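Mannose recognizing lectin (Marasmius oreades, PDB 4TKC) binds mannose in pockets of a bulb-type lectin fold and probably serves in carbohydrate recognition. Local coordinates at residues R33-D36 with I40-F43. Residues are numbered along the deposited sequence; the frame is centred on the assembly and turned at random.
Sequences RVTD and IQLF
Arg33 and Gln41 face each other as the antiparallel hydrogen-bonded pair of a beta hairpin, strands 30-34 and 40-44, the central two strands of one of the three four-stranded sheets that make up the beta-prism fold of bulb-type lectins. The case illustrates how pairing in a hairpin brings neighbouring side chains together on one face of the sheet. Two bonds join the backbones: Arg33 N gives a nearly straight one to Gln41 O (2.7 Å, 176° at the hydrogen), and Gln41 N returns one to Arg33 O at 2.9 Å. The same Arg33 O takes a CA-H...O contact from Ile40, whose side chain lies with Val34 on the inner face, against Val61 of a neighbouring sheet.

On the face that carries Arg33, Gln41 and Phe43 lies a cation-pi stack. With CG anti to its carbonyl carbon (chi1 -55°) and the chain extended to NE, Arg33 lays its guanidinium flat on Phe43, the planes 12° apart. The overlap is offset: CZ sits over Phe43 CB, and NH1 over the rim of the ring. Salt bridges from NE to Glu31 and from NH2 to Asp46 should restrain the group's rotation.

Water completes the layer. Gln41, its NE2 held by Asp54, turns OE1 toward Thr35 CG2, 3.5 Å away, and accepts from a water that itself accepts from Arg33 NH1, both links 2.7 Å long.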
ATOM      1  N   ARG A  33      -7.903 -10.245   3.030  1.00 15.08           N
ATOM      2  CA  ARG A  33      -7.217  -9.704   4.204  1.00 16.11           C
ATOM      3  C   ARG A  33      -5.781 -10.152   4.281  1.00 15.67           C
ATOM      4  O   ARG A  33      -5.459 -11.315   4.012  1.00 16.17           O
ATOM      5  CB  ARG A  33      -7.875 -10.323   5.455  1.00 23.16           C
ATOM      6  CG  ARG A  33      -9.356 -10.153   5.598  1.00 23.72           C
ATOM      7  CD  ARG A  33      -9.895 -11.029   6.724  1.00 21.38           C
ATOM      8  NE  ARG A  33     -11.332 -10.813   6.837  1.00 26.81           N
ATOM      9  CZ  ARG A  33     -12.146 -11.440   7.673  1.00 26.51           C
ATOM     10  NH1 ARG A  33     -11.690 -12.434   8.448  1.00 27.82           N
ATOM     11  NH2 ARG A  33     -13.439 -11.088   7.690  1.00 32.53           N
ATOM     12  N   VAL A  34      -4.924  -9.270   4.821  1.00 15.60           N
ATOM     13  CA  VAL A  34      -3.644  -9.712   5.358  1.00 16.58           C
ATOM     14  C   VAL A  34      -3.719  -9.526   6.883  1.00 17.66           C
ATOM     15  O   VAL A  34      -4.060  -8.430   7.367  1.00 17.20           O
ATOM     16  CB  VAL A  34      -2.470  -8.910   4.761  1.00 15.98           C
ATOM     17  CG1 VAL A  34      -1.132  -9.326   5.384  1.00 16.77           C
ATOM     18  CG2 VAL A  34      -2.408  -9.094   3.253  1.00 16.60           C
ATOM     19  N   THR A  35      -3.571 -10.635   7.620  1.00 18.31           N
ATOM     20  CA  THR A  35      -3.898 -10.645   9.051  1.00 16.69           C
ATOM     21  C   THR A  35      -2.691 -10.342   9.909  1.00 18.36           C
ATOM     22  O   THR A  35      -1.543 -10.526   9.478  1.00 18.27           O
ATOM     23  CB  THR A  35      -4.566 -11.968   9.507  1.00 17.50           C
ATOM     24  OG1 THR A  35      -3.585 -12.993   9.619  1.00 20.05           O
ATOM     25  CG2 THR A  35      -5.681 -12.405   8.517  1.00 19.80           C
ATOM     26  N   ASP A  36      -2.959  -9.929  11.146  1.00 19.77           N
ATOM     27  CA  ASP A  36      -1.870  -9.689  12.111  1.00 20.36           C
ATOM     28  C   ASP A  36      -1.136 -11.001  12.412  1.00 22.33           C
ATOM     29  O   ASP A  36       0.027 -10.982  12.775  1.00 28.10           O
ATOM     30  CB  ASP A  36      -2.396  -9.078  13.413  1.00 22.93           C
ATOM     31  CG  ASP A  36      -2.966  -7.663  13.225  1.00 29.90           C
ATOM     32  OD1 ASP A  36      -2.438  -6.908  12.384  1.00 30.60           O
ATOM     33  OD2 ASP A  36      -3.918  -7.299  13.943  1.00 39.10           O
ATOM     34  N   ILE A  40      -2.837 -14.687   4.664  1.00 16.67           N
ATOM     35  CA  ILE A  40      -3.469 -14.053   3.519  1.00 16.35           C
ATOM     36  C   ILE A  40      -4.781 -14.813   3.232  1.00 17.60           C
ATOM     37  O   ILE A  40      -4.772 -16.023   2.943  1.00 17.22           O
ATOM     38  CB  ILE A  40      -2.579 -14.099   2.268  1.00 16.01           C
ATOM     39  CG1 ILE A  40      -1.209 -13.464   2.564  1.00 16.28           C
ATOM     40  CG2 ILE A  40      -3.240 -13.371   1.117  1.00 15.06           C
ATOM     41  CD1 ILE A  40      -0.204 -13.692   1.463  1.00 17.87           C
ATOM     42  N   GLN A  41      -5.900 -14.122   3.440  1.00 16.21           N
ATOM     43  CA  GLN A  41      -7.193 -14.854   3.525  1.00 16.16           C
ATOM     44  C   GLN A  41      -8.306 -14.106   2.822  1.00 16.56           C
ATOM     45  O   GLN A  41      -8.497 -12.903   2.997  1.00 19.74           O
ATOM     46  CB  GLN A  41      -7.559 -15.055   4.995  1.00 18.29           C
ATOM     47  CG  GLN A  41      -6.503 -15.807   5.774  1.00 20.55           C
ATOM     48  CD  GLN A  41      -6.909 -16.084   7.198  1.00 20.00           C
ATOM     49  OE1 GLN A  41      -7.549 -15.266   7.843  1.00 23.47           O
ATOM     50  NE2 GLN A  41      -6.561 -17.281   7.691  1.00 22.07           N
ATOM     51  N   LEU A  42      -9.112 -14.892   2.102  1.00 18.74           N
ATOM     52  CA  LEU A  42     -10.274 -14.395   1.396  1.00 17.19           C
ATOM     53  C   LEU A  42     -11.473 -14.967   2.145  1.00 15.76           C
ATOM     54  O   LEU A  42     -11.690 -16.200   2.165  1.00 15.36           O
ATOM     55  CB  LEU A  42     -10.298 -14.905  -0.055  1.00 15.44           C
ATOM     56  CG  LEU A  42     -11.391 -14.344  -0.965  1.00 16.62           C
ATOM     57  CD1 LEU A  42     -11.173 -12.852  -1.205  1.00 17.05           C
ATOM     58  CD2 LEU A  42     -11.456 -15.127  -2.274  1.00 15.99           C
ATOM     59  N   PHE A  43     -12.321 -14.087   2.672  1.00 16.59           N
ATOM     60  CA  PHE A  43     -13.465 -14.478   3.506  1.00 16.62           C
ATOM     61  C   PHE A  43     -14.772 -13.978   2.913  1.00 13.66           C
ATOM     62  O   PHE A  43     -14.874 -12.912   2.313  1.00 17.52           O
ATOM     63  CB  PHE A  43     -13.278 -13.885   4.927  1.00 18.96           C
ATOM     64  CG  PHE A  43     -12.669 -14.841   5.914  1.00 19.63           C
ATOM     65  CD1 PHE A  43     -11.290 -14.973   6.037  1.00 22.03           C
ATOM     66  CD2 PHE A  43     -13.473 -15.662   6.673  1.00 20.22           C
ATOM     67  CE1 PHE A  43     -10.737 -15.898   6.909  1.00 23.49           C
ATOM     68  CE2 PHE A  43     -12.935 -16.588   7.545  1.00 22.22           C
ATOM     69  CZ  PHE A  43     -11.568 -16.710   7.665  1.00 25.47           C
TER
HETATM   70  O   HOH W   1      -9.318 -13.584   8.986  1.00 34.06           O
HETATM   71  O   HOH W   2      -5.276 -15.025  10.451  1.00 31.86           O